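Local coordinates for meta cleavage compound hydrolase (Janthinobacterium, PDB 1J1I), which hydrolyses a carbon-carbon bond of the meta-cleavage product formed in carbazole degradation, releasing anthranilate, at residues 199-202 against 203-207; 159-162 against 163-166; 238-241 against 242-246; 96-99 against 100-104; 169-172 against 173-177. One frame throughout, in Å; residues are numbered along the deposited sequence.

Contact 1. Residues 199-202 against 203-207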
loop_
_atom_site.group_PDB
_atom_site.type_symbol
_atom_site.label_atom_id
_atom_site.label_comp_id
_atom_site.label_asym_id
_atom_site.label_seq_id
_atom_site.Cartn_x
_atom_site.Cartn_y
_atom_site.Cartn_z
ATOM N N VAL A 199 3.654 26.997 21.548
ATOM C CA VAL A 199 4.879 27.768 21.440
ATOM C C VAL A 199 6.022 27.040 22.129
ATOM O O VAL A 199 7.125 26.964 21.590
ATOM C CB VAL A 199 4.716 29.171 22.066
ATOM C CG1 VAL A 199 6.077 29.849 22.200
ATOM C CG2 VAL A 199 3.793 30.010 21.198
ATOM N N ALA A 200 5.756 26.503 23.316
ATOM C CA ALA A 200 6.774 25.770 24.068
ATOM C C ALA A 200 7.166 24.495 23.324
ATOM O O ALA A 200 8.341 24.125 23.285
ATOM C CB ALA A 200 6.255 25.423 25.458
ATOM N N THR A 201 6.178 23.824 22.740
ATOM C CA THR A 201 6.430 22.597 21.985
ATOM C C THR A 201 7.370 22.879 20.803
ATOM O O THR A 201 8.355 22.168 20.597
ATOM C CB THR A 201 5.096 21.987 21.456
ATOM O OG1 THR A 201 4.318 21.505 22.562
ATOM C CG2 THR A 201 5.364 20.841 20.493
ATOM N N MET A 202 7.064 23.923 20.034
ATOM C CA MET A 202 7.882 24.285 18.878
ATOM C C MET A 202 9.266 24.793 19.262
ATOM O O MET A 202 10.234 24.605 18.523
ATOM C CB MET A 202 7.167 25.337 18.024
ATOM C CG MET A 202 5.867 24.847 17.407
ATOM S SD MET A 202 6.053 23.203 16.667
ATOM C CE MET A 202 7.162 23.555 15.314
ATOM N N GLN A 203 9.360 25.429 20.424
ATOM C CA GLN A 203 10.631 25.959 20.900
ATOM C C GLN A 203 11.638 24.835 21.111
ATOM O O GLN A 203 12.780 24.920 20.657
ATOM C CB GLN A 203 10.430 26.717 22.214
ATOM C CG GLN A 203 11.684 27.411 22.721
ATOM C CD GLN A 203 11.480 28.056 24.074
ATOM O OE1 GLN A 203 10.423 28.622 24.345
ATOM N NE2 GLN A 203 12.497 27.986 24.929
ATOM N N TRP A 204 11.213 23.780 21.802
ATOM C CA TRP A 204 12.098 22.650 22.055
ATOM C C TRP A 204 12.550 22.017 20.743
ATOM O O TRP A 204 13.724 21.717 20.561
ATOM C CB TRP A 204 11.397 21.586 22.902
ATOM C CG TRP A 204 12.294 20.439 23.217
ATOM C CD1 TRP A 204 13.222 20.373 24.224
ATOM C CD2 TRP A 204 12.413 19.216 22.482
ATOM N NE1 TRP A 204 13.907 19.185 24.157
ATOM C CE2 TRP A 204 13.430 18.451 23.095
ATOM C CE3 TRP A 204 11.756 18.687 21.358
ATOM C CZ2 TRP A 204 13.811 17.186 22.629
ATOM C CZ3 TRP A 204 12.134 17.426 20.889
ATOM C CH2 TRP A 204 13.150 16.692 21.525
ATOM N N ILE A 205 11.607 21.800 19.834
ATOM C CA ILE A 205 11.926 21.201 18.543
ATOM C C ILE A 205 12.950 22.084 17.822
ATOM O O ILE A 205 13.952 21.604 17.300
ATOM C CB ILE A 205 10.649 21.068 17.684
ATOM C CG1 ILE A 205 9.732 20.003 18.296
ATOM C CG2 ILE A 205 11.010 20.717 16.253
ATOM C CD1 ILE A 205 8.391 19.883 17.616
ATOM N N ARG A 206 12.684 23.382 17.829
ATOM C CA ARG A 206 13.541 24.375 17.189
ATOM C C ARG A 206 14.968 24.307 17.740
ATOM O O ARG A 206 15.945 24.376 16.987
ATOM C CB ARG A 206 12.954 25.766 17.440
ATOM C CG ARG A 206 12.927 26.705 16.250
ATOM C CD ARG A 206 14.314 27.135 15.824
ATOM N NE ARG A 206 14.285 28.441 15.168
ATOM C CZ ARG A 206 14.148 29.599 15.812
ATOM N NH1 ARG A 206 14.031 29.619 17.133
ATOM N NH2 ARG A 206 14.133 30.741 15.134
ATOM N N GLU A 207 15.074 24.164 19.057
ATOM C CA GLU A 207 16.365 24.104 19.734
ATOM C C GLU A 207 17.127 22.804 19.494
ATOM O O GLU A 207 18.315 22.708 19.814
ATOM C CB GLU A 207 16.167 24.351 21.237
ATOM C CG GLU A 207 15.669 25.766 21.529
ATOM C CD GLU A 207 15.265 25.995 22.979
ATOM O OE1 GLU A 207 14.891 27.143 23.301
ATOM O OE2 GLU A 207 15.310 25.041 23.788
#
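V199 and Q203 are joined by one of the i to i+4 backbone hydrogen bonds of helix 192-208, the N of Q203 lying 3.0 Å from the O of V199. W204 N follows on A200 O, I205 N makes a weak bond to T201 O, and R206 N closes on M202 O at 2.8 Å. The side chains divide between two faces. On one, with CG beside the backbone N (chi1 -64°) and a bend at chi2 (-46°), M202 lays SD obliquely across the I205 side chain, 4.2 Å from its CD1. I205 lies over the preceding turn, CG1 3.4 Å from the carbonyl O of T201. I205 and T201 face inward and touch M115 of helix 114-126, while T201 OG1 is bonded back to A197 O. On the solvent side the chain of Q203 is extended, and its NE2 donates to OE1 of E207 at 3.0 Å, on the syn side of the carboxylate but tilted well out of its plane. The chemistry is that of an amphipathic helix: T201 and I205 meet the protein, and a neutral amide serves an exposed carboxylate one turn on, a bond that probably restrains both flexible chains without neutralising the acid's charge.

Contact 2. Residues 159-162 against 163-166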
loop_
_atom_site.group_PDB
_atom_site.type_symbol
_atom_site.label_atom_id
_atom_site.label_comp_id
_atom_site.label_asym_id
_atom_site.label_seq_id
_atom_site.Cartn_x
_atom_site.Cartn_y
_atom_site.Cartn_z
ATOM N N THR A 159 -3.735 33.786 12.323
ATOM C CA THR A 159 -4.853 34.523 11.750
ATOM C C THR A 159 -5.679 33.467 11.029
ATOM O O THR A 159 -5.149 32.417 10.661
ATOM C CB THR A 159 -4.385 35.577 10.722
ATOM O OG1 THR A 159 -3.662 34.931 9.665
ATOM C CG2 THR A 159 -3.494 36.619 11.389
ATOM N N ARG A 160 -6.969 33.719 10.832
ATOM C CA ARG A 160 -7.795 32.737 10.145
ATOM C C ARG A 160 -7.240 32.502 8.747
ATOM O O ARG A 160 -7.160 31.364 8.285
ATOM C CB ARG A 160 -9.248 33.198 10.045
ATOM C CG ARG A 160 -10.151 32.127 9.452
ATOM C CD ARG A 160 -11.593 32.575 9.349
ATOM N NE ARG A 160 -12.467 31.478 8.943
ATOM C CZ ARG A 160 -12.368 30.823 7.789
ATOM N NH1 ARG A 160 -11.429 31.151 6.911
ATOM N NH2 ARG A 160 -13.211 29.836 7.516
ATOM N N GLU A 161 -6.854 33.584 8.077
ATOM C CA GLU A 161 -6.294 33.481 6.737
ATOM C C GLU A 161 -4.968 32.729 6.741
ATOM O O GLU A 161 -4.654 32.007 5.796
ATOM C CB GLU A 161 -6.103 34.871 6.127
ATOM C CG GLU A 161 -7.290 35.332 5.305
ATOM C CD GLU A 161 -7.604 34.374 4.171
ATOM O OE1 GLU A 161 -6.705 34.118 3.341
ATOM O OE2 GLU A 161 -8.749 33.875 4.109
ATOM N N GLY A 162 -4.190 32.903 7.803
ATOM C CA GLY A 162 -2.920 32.210 7.896
ATOM C C GLY A 162 -3.161 30.715 7.971
ATOM O O GLY A 162 -2.378 29.923 7.451
ATOM N N MET A 163 -4.258 30.336 8.621
ATOM C CA MET A 163 -4.630 28.935 8.774
ATOM C C MET A 163 -5.069 28.365 7.428
ATOM O O MET A 163 -4.798 27.206 7.117
ATOM C CB MET A 163 -5.767 28.799 9.790
ATOM C CG MET A 163 -6.107 27.361 10.157
ATOM S SD MET A 163 -4.683 26.471 10.826
ATOM C CE MET A 163 -4.665 27.070 12.530
ATOM N N VAL A 164 -5.755 29.182 6.634
ATOM C CA VAL A 164 -6.209 28.750 5.320
ATOM C C VAL A 164 -4.997 28.474 4.441
ATOM O O VAL A 164 -4.933 27.449 3.758
ATOM C CB VAL A 164 -7.082 29.823 4.632
ATOM C CG1 VAL A 164 -7.345 29.425 3.186
ATOM C CG2 VAL A 164 -8.400 29.978 5.374
ATOM N N HIS A 165 -4.035 29.394 4.463
ATOM C CA HIS A 165 -2.823 29.237 3.669
ATOM C C HIS A 165 -2.048 27.998 4.094
ATOM O O HIS A 165 -1.501 27.288 3.256
ATOM C CB HIS A 165 -1.922 30.469 3.798
ATOM C CG HIS A 165 -2.403 31.658 3.023
ATOM N ND1 HIS A 165 -2.611 31.622 1.661
ATOM C CD2 HIS A 165 -2.697 32.921 3.415
ATOM C CE1 HIS A 165 -3.012 32.812 1.248
ATOM N NE2 HIS A 165 -3.072 33.618 2.292
ATOM N N LEU A 166 -2.004 27.741 5.397
ATOM C CA LEU A 166 -1.286 26.581 5.914
ATOM C C LEU A 166 -1.904 25.278 5.415
ATOM O O LEU A 166 -1.199 24.399 4.925
ATOM C CB LEU A 166 -1.271 26.610 7.451
ATOM C CG LEU A 166 -0.567 25.492 8.233
ATOM C CD1 LEU A 166 -1.398 24.217 8.200
ATOM C CD2 LEU A 166 0.821 25.259 7.655
#
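The R160 guanidinium and the H165 imidazole are the flat groups here, and each is met obliquely from one turn away along the helix. CG2 of V164 comes to 3.6 Å from R160 NH1, while the carbonyl O of E161 lies 3.2 Å from CD2 of H165. The E161 carboxylate stands perpendicular to that imidazole, with its OE1 3.8 Å from H165 NE2, a proximity rather than a bond. R160 reaches V164 because its chain is fully extended from CG to NE, CG being anti to the backbone N (chi1 -174°). At the start of the helix T159 is the N-cap: its OG1 accepts from G162 N at 2.8 Å, and it also bonds to D157. A side chain on G162 would run into that hydroxyl, which makes glycine fitting. Regular backbone bonds follow, from M163 N to T159 O through to L166 N on G162 O, the latter 3.0 Å long. Helix 160-170 packs on helix 179-190: R160 NE is bonded to N183 OD1, R160 and V164 both touch I182, and M163 reaches R185 and A189. Farther along, L166 leans on W262, in the loop beside the active-site H261.

Contact 3. Residues 238-241 against 242-246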
loop_
_atom_site.group_PDB
_atom_site.type_symbol
_atom_site.label_atom_id
_atom_site.label_comp_id
_atom_site.label_asym_id
_atom_site.label_seq_id
_atom_site.Cartn_x
_atom_site.Cartn_y
_atom_site.Cartn_z
ATOM N N VAL A 238 8.631 12.121 -0.216
ATOM C CA VAL A 238 8.298 10.716 -0.425
ATOM C C VAL A 238 9.515 9.817 -0.206
ATOM O O VAL A 238 9.376 8.670 0.226
ATOM C CB VAL A 238 7.714 10.475 -1.847
ATOM C CG1 VAL A 238 8.758 10.767 -2.908
ATOM C CG2 VAL A 238 7.216 9.049 -1.965
ATOM N N GLU A 239 10.709 10.335 -0.490
ATOM C CA GLU A 239 11.931 9.557 -0.299
ATOM C C GLU A 239 12.049 9.097 1.160
ATOM O O GLU A 239 12.658 8.065 1.444
ATOM C CB GLU A 239 13.168 10.385 -0.666
ATOM C CG GLU A 239 13.291 10.765 -2.137
ATOM C CD GLU A 239 12.176 11.681 -2.609
ATOM O OE1 GLU A 239 11.849 12.645 -1.884
ATOM O OE2 GLU A 239 11.634 11.443 -3.708
ATOM N N THR A 240 11.468 9.871 2.075
ATOM C CA THR A 240 11.501 9.547 3.506
ATOM C C THR A 240 10.841 8.205 3.774
ATOM O O THR A 240 11.283 7.446 4.636
ATOM C CB THR A 240 10.737 10.580 4.360
ATOM O OG1 THR A 240 11.152 11.902 4.010
ATOM C CG2 THR A 240 11.013 10.341 5.849
ATOM N N ALA A 241 9.755 7.934 3.054
ATOM C CA ALA A 241 9.036 6.677 3.210
ATOM C C ALA A 241 9.952 5.534 2.791
ATOM O O ALA A 241 10.024 4.496 3.456
ATOM C CB ALA A 241 7.771 6.683 2.349
ATOM N N TYR A 242 10.659 5.734 1.683
ATOM C CA TYR A 242 11.560 4.712 1.176
ATOM C C TYR A 242 12.643 4.424 2.214
ATOM O O TYR A 242 13.071 3.279 2.368
ATOM C CB TYR A 242 12.177 5.164 -0.156
ATOM C CG TYR A 242 11.144 5.480 -1.233
ATOM C CD1 TYR A 242 11.472 6.278 -2.329
ATOM C CD2 TYR A 242 9.835 5.000 -1.141
ATOM C CE1 TYR A 242 10.520 6.596 -3.306
ATOM C CE2 TYR A 242 8.876 5.312 -2.113
ATOM C CZ TYR A 242 9.228 6.111 -3.191
ATOM O OH TYR A 242 8.289 6.428 -4.152
ATOM N N LYS A 243 13.078 5.456 2.934
ATOM C CA LYS A 243 14.096 5.250 3.956
ATOM C C LYS A 243 13.494 4.493 5.146
ATOM O O LYS A 243 14.141 3.611 5.708
ATOM C CB LYS A 243 14.693 6.584 4.411
ATOM C CG LYS A 243 15.934 6.416 5.277
ATOM C CD LYS A 243 16.596 7.757 5.578
ATOM C CE LYS A 243 17.923 7.569 6.303
ATOM N NZ LYS A 243 18.601 8.871 6.566
ATOM N N PHE A 244 12.265 4.834 5.531
ATOM C CA PHE A 244 11.601 4.131 6.634
ATOM C C PHE A 244 11.474 2.654 6.264
ATOM O O PHE A 244 11.679 1.770 7.096
ATOM C CB PHE A 244 10.189 4.677 6.884
ATOM C CG PHE A 244 10.135 5.862 7.809
ATOM C CD1 PHE A 244 9.584 7.062 7.382
ATOM C CD2 PHE A 244 10.602 5.768 9.117
ATOM C CE1 PHE A 244 9.498 8.161 8.242
ATOM C CE2 PHE A 244 10.521 6.860 9.987
ATOM C CZ PHE A 244 9.969 8.057 9.548
ATOM N N LEU A 245 11.123 2.395 5.007
ATOM C CA LEU A 245 10.949 1.029 4.521
ATOM C C LEU A 245 12.248 0.232 4.562
ATOM O O LEU A 245 12.235 -0.982 4.744
ATOM C CB LEU A 245 10.365 1.051 3.099
ATOM C CG LEU A 245 8.903 1.517 3.025
ATOM C CD1 LEU A 245 8.459 1.637 1.570
ATOM C CD2 LEU A 245 8.011 0.528 3.763
ATOM N N ASP A 246 13.369 0.925 4.404
ATOM C CA ASP A 246 14.679 0.291 4.442
ATOM C C ASP A 246 15.091 -0.001 5.894
ATOM O O ASP A 246 15.675 -1.044 6.194
ATOM C CB ASP A 246 15.706 1.216 3.789
ATOM C CG ASP A 246 17.087 0.609 3.735
ATOM O OD1 ASP A 246 17.256 -0.432 3.064
ATOM O OD2 ASP A 246 18.003 1.173 4.368
#
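V238 and Y242 meet one helical turn apart, and their first torsions decide how. V238 has CG1 in the crowded position between its backbone N and carbonyl carbon (chi1 65°), an arrangement that sends CG2 toward the phenol end of the tyrosine, 3.6 Å from OH and 3.8 Å from CZ. Y242 carries CG anti to its carbonyl carbon (chi1 -58°), and its ring folds back over the preceding turn. The carbonyl O of V238 consequently sits over the centre of one ring face, 3.8 Å above the plane.

A second pair uses the same branch: T240 has CG2 anti to its backbone N and directs this methyl, not its hydroxyl, along the side of F244; the two side chains point the same way, and CG2 is 3.6 Å from F244 CE1. The hydroxyl is engaged elsewhere, bonded to P237 O. F244 CD1 also approaches the carbonyl O of T240 at 3.3 Å, an oxygen already accepting from F244 N. L245 lies against the next carbonyl, its CG 3.2 Å from A241 O, which receives L245 N at 2.8 Å.

Beyond the helix, A241 and F244 pack on V227 of strand 225-230, and Y242 touches I255 of strand 251-256. Y242 also stacks on Y242 of the second subunit, whose K231 donates to L245 O. Helix 238-247 is thus the connection of a beta-alpha-beta crossover in an alpha/beta-hydrolase fold, doubling as subunit interface, with the V238 side chain about 6 Å from that of D233, probably the acid of the catalytic triad.

Contact 4. Residues 96-99 against 100-104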
loop_
_atom_site.group_PDB
_atom_site.type_symbol
_atom_site.label_atom_id
_atom_site.label_comp_id
_atom_site.label_asym_id
_atom_site.label_seq_id
_atom_site.Cartn_x
_atom_site.Cartn_y
_atom_site.Cartn_z
ATOM N N HIS A 96 2.541 6.547 26.591
ATOM C CA HIS A 96 2.731 5.320 27.359
ATOM C C HIS A 96 1.758 5.294 28.538
ATOM O O HIS A 96 1.080 4.291 28.774
ATOM C CB HIS A 96 4.180 5.237 27.865
ATOM C CG HIS A 96 4.374 4.294 29.017
ATOM N ND1 HIS A 96 4.056 4.632 30.315
ATOM C CD2 HIS A 96 4.858 3.029 29.065
ATOM C CE1 HIS A 96 4.340 3.617 31.115
ATOM N NE2 HIS A 96 4.828 2.633 30.382
ATOM N N ASP A 97 1.688 6.406 29.265
ATOM C CA ASP A 97 0.811 6.517 30.424
ATOM C C ASP A 97 -0.667 6.438 30.031
ATOM O O ASP A 97 -1.470 5.826 30.737
ATOM C CB ASP A 97 1.095 7.823 31.190
ATOM C CG ASP A 97 2.506 7.869 31.782
ATOM O OD1 ASP A 97 3.174 6.819 31.848
ATOM O OD2 ASP A 97 2.951 8.957 32.200
ATOM N N PHE A 98 -1.027 7.043 28.902
ATOM C CA PHE A 98 -2.410 7.002 28.437
ATOM C C PHE A 98 -2.809 5.558 28.148
ATOM O O PHE A 98 -3.867 5.102 28.570
ATOM C CB PHE A 98 -2.581 7.844 27.171
ATOM C CG PHE A 98 -3.953 7.745 26.554
ATOM C CD1 PHE A 98 -4.168 6.950 25.433
ATOM C CD2 PHE A 98 -5.029 8.447 27.096
ATOM C CE1 PHE A 98 -5.436 6.852 24.850
ATOM C CE2 PHE A 98 -6.305 8.358 26.527
ATOM C CZ PHE A 98 -6.508 7.556 25.395
ATOM N N ILE A 99 -1.955 4.843 27.425
ATOM C CA ILE A 99 -2.236 3.450 27.104
ATOM C C ILE A 99 -2.458 2.642 28.383
ATOM O O ILE A 99 -3.447 1.918 28.503
ATOM C CB ILE A 99 -1.086 2.840 26.269
ATOM C CG1 ILE A 99 -1.092 3.469 24.869
ATOM C CG2 ILE A 99 -1.249 1.334 26.158
ATOM C CD1 ILE A 99 0.106 3.111 24.025
ATOM N N LYS A 100 -1.548 2.782 29.343
ATOM C CA LYS A 100 -1.657 2.064 30.612
ATOM C C LYS A 100 -2.927 2.457 31.376
ATOM O O LYS A 100 -3.603 1.603 31.945
ATOM C CB LYS A 100 -0.435 2.353 31.489
ATOM C CG LYS A 100 0.895 1.986 30.853
ATOM C CD LYS A 100 0.980 0.503 30.544
ATOM C CE LYS A 100 1.005 -0.331 31.812
ATOM N NZ LYS A 100 2.161 0.023 32.678
ATOM N N ALA A 101 -3.238 3.751 31.386
ATOM C CA ALA A 101 -4.415 4.259 32.085
ATOM C C ALA A 101 -5.726 3.788 31.459
ATOM O O ALA A 101 -6.754 3.705 32.140
ATOM C CB ALA A 101 -4.376 5.786 32.128
ATOM N N MET A 102 -5.702 3.500 30.161
ATOM C CA MET A 102 -6.901 3.028 29.480
ATOM C C MET A 102 -7.187 1.575 29.854
ATOM O O MET A 102 -6.321 0.869 30.369
ATOM C CB MET A 102 -6.750 3.168 27.961
ATOM C CG MET A 102 -6.903 4.602 27.459
ATOM S SD MET A 102 -8.514 5.326 27.884
ATOM C CE MET A 102 -9.566 4.521 26.683
ATOM N N ASN A 103 -8.414 1.134 29.608
ATOM C CA ASN A 103 -8.798 -0.229 29.939
ATOM C C ASN A 103 -8.618 -1.176 28.759
ATOM O O ASN A 103 -9.585 -1.545 28.087
ATOM C CB ASN A 103 -10.250 -0.253 30.449
ATOM C CG ASN A 103 -11.243 0.334 29.455
ATOM O OD1 ASN A 103 -10.959 1.331 28.782
ATOM N ND2 ASN A 103 -12.427 -0.271 29.375
ATOM N N PHE A 104 -7.367 -1.562 28.513
ATOM C CA PHE A 104 -7.042 -2.470 27.419
ATOM C C PHE A 104 -6.661 -3.843 27.952
ATOM O O PHE A 104 -5.837 -3.958 28.857
ATOM C CB PHE A 104 -5.885 -1.906 26.597
ATOM C CG PHE A 104 -6.188 -0.586 25.958
ATOM C CD1 PHE A 104 -5.200 0.387 25.849
ATOM C CD2 PHE A 104 -7.451 -0.320 25.438
ATOM C CE1 PHE A 104 -5.463 1.606 25.231
ATOM C CE2 PHE A 104 -7.725 0.894 24.817
ATOM C CZ PHE A 104 -6.726 1.861 24.714
#
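K100 N and A101 N bond to H96 O and D97 O in the last regular turns of helix 88-101, and M102 N ends the series on F98 O at 2.9 Å, with a weaker bond to I99 O, as M102 leaves helical geometry. Two CH-pi contacts carry the side-chain packing. CG of K100 lies over one face of the H96 ring, 4.0 Å from its centroid and offset toward the rim. At that ring's edge ND1 donates to D97 OD1 over 2.8 Å, the oxygen lying in the imidazole plane, and this bond fixes the ring's rotation. Were H96 replaced by an alanine, D97 OD1 would probably lose this donor and the K100 chain the ring face that its CG packs on, freeing it to move. Farther along, M102 CG sits 3.8 Å from the F98 centroid, over the face, while its SD makes an oblique Met-aromatic contact at 4.5 Å. Its chi1 (-76°) sets CG beside the backbone N and over the ring, and the bend at chi2 (-59°) carries SD alongside. Beyond the helix F104 turns back across I99, its CD1 4.1 Å from I99 CG2. These apolar groups seat the helix end on the central sheet of the alpha/beta-hydrolase fold: F98 meets I69 and M71 of strand 67-71 and V21 of strand 17-23, whereas I99 and F104 share I40 of strand 38-42.

Contact 5. Residues 169-172 against 173-177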
loop_
_atom_site.group_PDB
_atom_site.type_symbol
_atom_site.label_atom_id
_atom_site.label_comp_id
_atom_site.label_asym_id
_atom_site.label_seq_id
_atom_site.Cartn_x
_atom_site.Cartn_y
_atom_site.Cartn_z
ATOM N N ALA A 169 -1.295 24.783 1.775
ATOM C CA ALA A 169 0.115 24.478 1.566
ATOM C C ALA A 169 0.490 23.028 1.872
ATOM O O ALA A 169 1.302 22.432 1.162
ATOM C CB ALA A 169 0.972 25.418 2.403
ATOM N N LEU A 170 -0.108 22.462 2.918
ATOM C CA LEU A 170 0.193 21.092 3.338
ATOM C C LEU A 170 -0.630 19.999 2.666
ATOM O O LEU A 170 -0.418 18.810 2.926
ATOM C CB LEU A 170 0.013 20.960 4.851
ATOM C CG LEU A 170 0.756 21.951 5.746
ATOM C CD1 LEU A 170 0.610 21.511 7.193
ATOM C CD2 LEU A 170 2.220 22.009 5.361
ATOM N N THR A 171 -1.569 20.396 1.814
ATOM C CA THR A 171 -2.430 19.440 1.128
ATOM C C THR A 171 -2.219 19.456 -0.386
ATOM O O THR A 171 -1.618 20.385 -0.924
ATOM C CB THR A 171 -3.915 19.730 1.439
ATOM O OG1 THR A 171 -4.216 21.095 1.116
ATOM C CG2 THR A 171 -4.206 19.491 2.915
ATOM N N ASN A 172 -2.711 18.421 -1.065
ATOM C CA ASN A 172 -2.574 18.320 -2.517
ATOM C C ASN A 172 -3.398 19.416 -3.197
ATOM O O ASN A 172 -4.400 19.881 -2.650
ATOM C CB ASN A 172 -3.025 16.935 -2.999
ATOM C CG ASN A 172 -4.533 16.775 -3.012
ATOM O OD1 ASN A 172 -5.206 17.191 -3.955
ATOM N ND2 ASN A 172 -5.072 16.174 -1.959
ATOM N N ASP A 173 -2.975 19.812 -4.393
ATOM C CA ASP A 173 -3.646 20.877 -5.139
ATOM C C ASP A 173 -5.140 20.683 -5.366
ATOM O O ASP A 173 -5.841 21.631 -5.713
ATOM C CB ASP A 173 -2.957 21.088 -6.492
ATOM C CG ASP A 173 -1.462 21.316 -6.361
ATOM O OD1 ASP A 173 -1.034 21.959 -5.379
ATOM O OD2 ASP A 173 -0.711 20.861 -7.250
ATOM N N GLY A 174 -5.633 19.465 -5.175
ATOM C CA GLY A 174 -7.047 19.212 -5.383
ATOM C C GLY A 174 -7.888 19.250 -4.122
ATOM O O GLY A 174 -9.107 19.103 -4.183
ATOM N N PHE A 175 -7.241 19.451 -2.978
ATOM C CA PHE A 175 -7.944 19.497 -1.702
ATOM C C PHE A 175 -8.858 20.721 -1.598
ATOM O O PHE A 175 -8.420 21.853 -1.799
ATOM C CB PHE A 175 -6.937 19.511 -0.548
ATOM C CG PHE A 175 -7.571 19.438 0.809
ATOM C CD1 PHE A 175 -8.218 18.281 1.228
ATOM C CD2 PHE A 175 -7.540 20.536 1.665
ATOM C CE1 PHE A 175 -8.826 18.215 2.481
ATOM C CE2 PHE A 175 -8.146 20.481 2.920
ATOM C CZ PHE A 175 -8.791 19.318 3.329
ATOM N N LYS A 176 -10.127 20.480 -1.283
ATOM C CA LYS A 176 -11.103 21.555 -1.140
ATOM C C LYS A 176 -11.207 21.987 0.322
ATOM O O LYS A 176 -11.578 21.195 1.193
ATOM C CB LYS A 176 -12.476 21.093 -1.637
ATOM C CG LYS A 176 -13.578 22.131 -1.467
ATOM C CD LYS A 176 -14.938 21.583 -1.884
ATOM C CE LYS A 176 -16.032 22.628 -1.705
ATOM N NZ LYS A 176 -17.371 22.127 -2.125
ATOM N N ILE A 177 -10.876 23.246 0.585
ATOM C CA ILE A 177 -10.933 23.782 1.938
ATOM C C ILE A 177 -12.370 23.802 2.457
ATOM O O ILE A 177 -13.304 24.106 1.715
ATOM C CB ILE A 177 -10.377 25.217 1.987
ATOM C CG1 ILE A 177 -8.939 25.241 1.461
ATOM C CG2 ILE A 177 -10.437 25.747 3.410
ATOM C CD1 ILE A 177 -7.960 24.431 2.285
#
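N172 turns its side chain inward over the bend that follows it: with chi1 at 76° and chi2 at 82°, OD1 is brought to the backbone N of G174. The bend is a type I beta turn from N172 to F175, in the loop that follows helix 160-170, and its defining bond runs from F175 N to N172 O, 2.9 Å long and nearly straight at the hydrogen. The donor approaches well above the carbonyl plane rather than along a lone pair. Within the turn, G174 N gives its hydrogen to N172 OD1 at 2.6 Å, a side-chain-to-backbone bond two residues on, which makes an Asx turn within the beta turn. Glycine suits the third position, since a CB there would collide with that same oxygen. The other end of the amide is held too, ND2 donating to E266 of helix 263-266. A leucine in place of N172 would probably leave G174 N and E266 without these partners and the turn less firmly fixed.

Ahead of the turn, T171 bonds through OG1 to V167 O and uses its methyl for packing. F175, with CG anti to its backbone N (chi1 -175°), folds back to meet it and also rests on I265 and E266. Nearby, L170 shares backbone hydrogen bonds with H261, which ties this part of the chain to the probable catalytic histidine. The threonine and phenylalanine cross obliquely: CG2 of T171 stands over one ring face, 4.1 Å from the F175 centroid, while OG1 comes within 3.4 Å of CD2.

All five contacts are local, and they show how side chains a turn apart pack against one another within elements that also meet the rest of the fold. Contacts 2 and 5 share helix 160-170, their centres 13 Å apart, and lead toward the probable catalytic histidine: side chains of L166 and T171 lie about 8 and 7 Å from that of H261. Contact 1 approaches from another helix, I205 being about 10 Å from S114 between side chains. Contact 3 lies near the probable acid, V238 being about 6 Å from D233 between side chains. Contact 4 is remote from these sites, its centre about 35 Å from those of contacts 2 and 5, across the chain's centre.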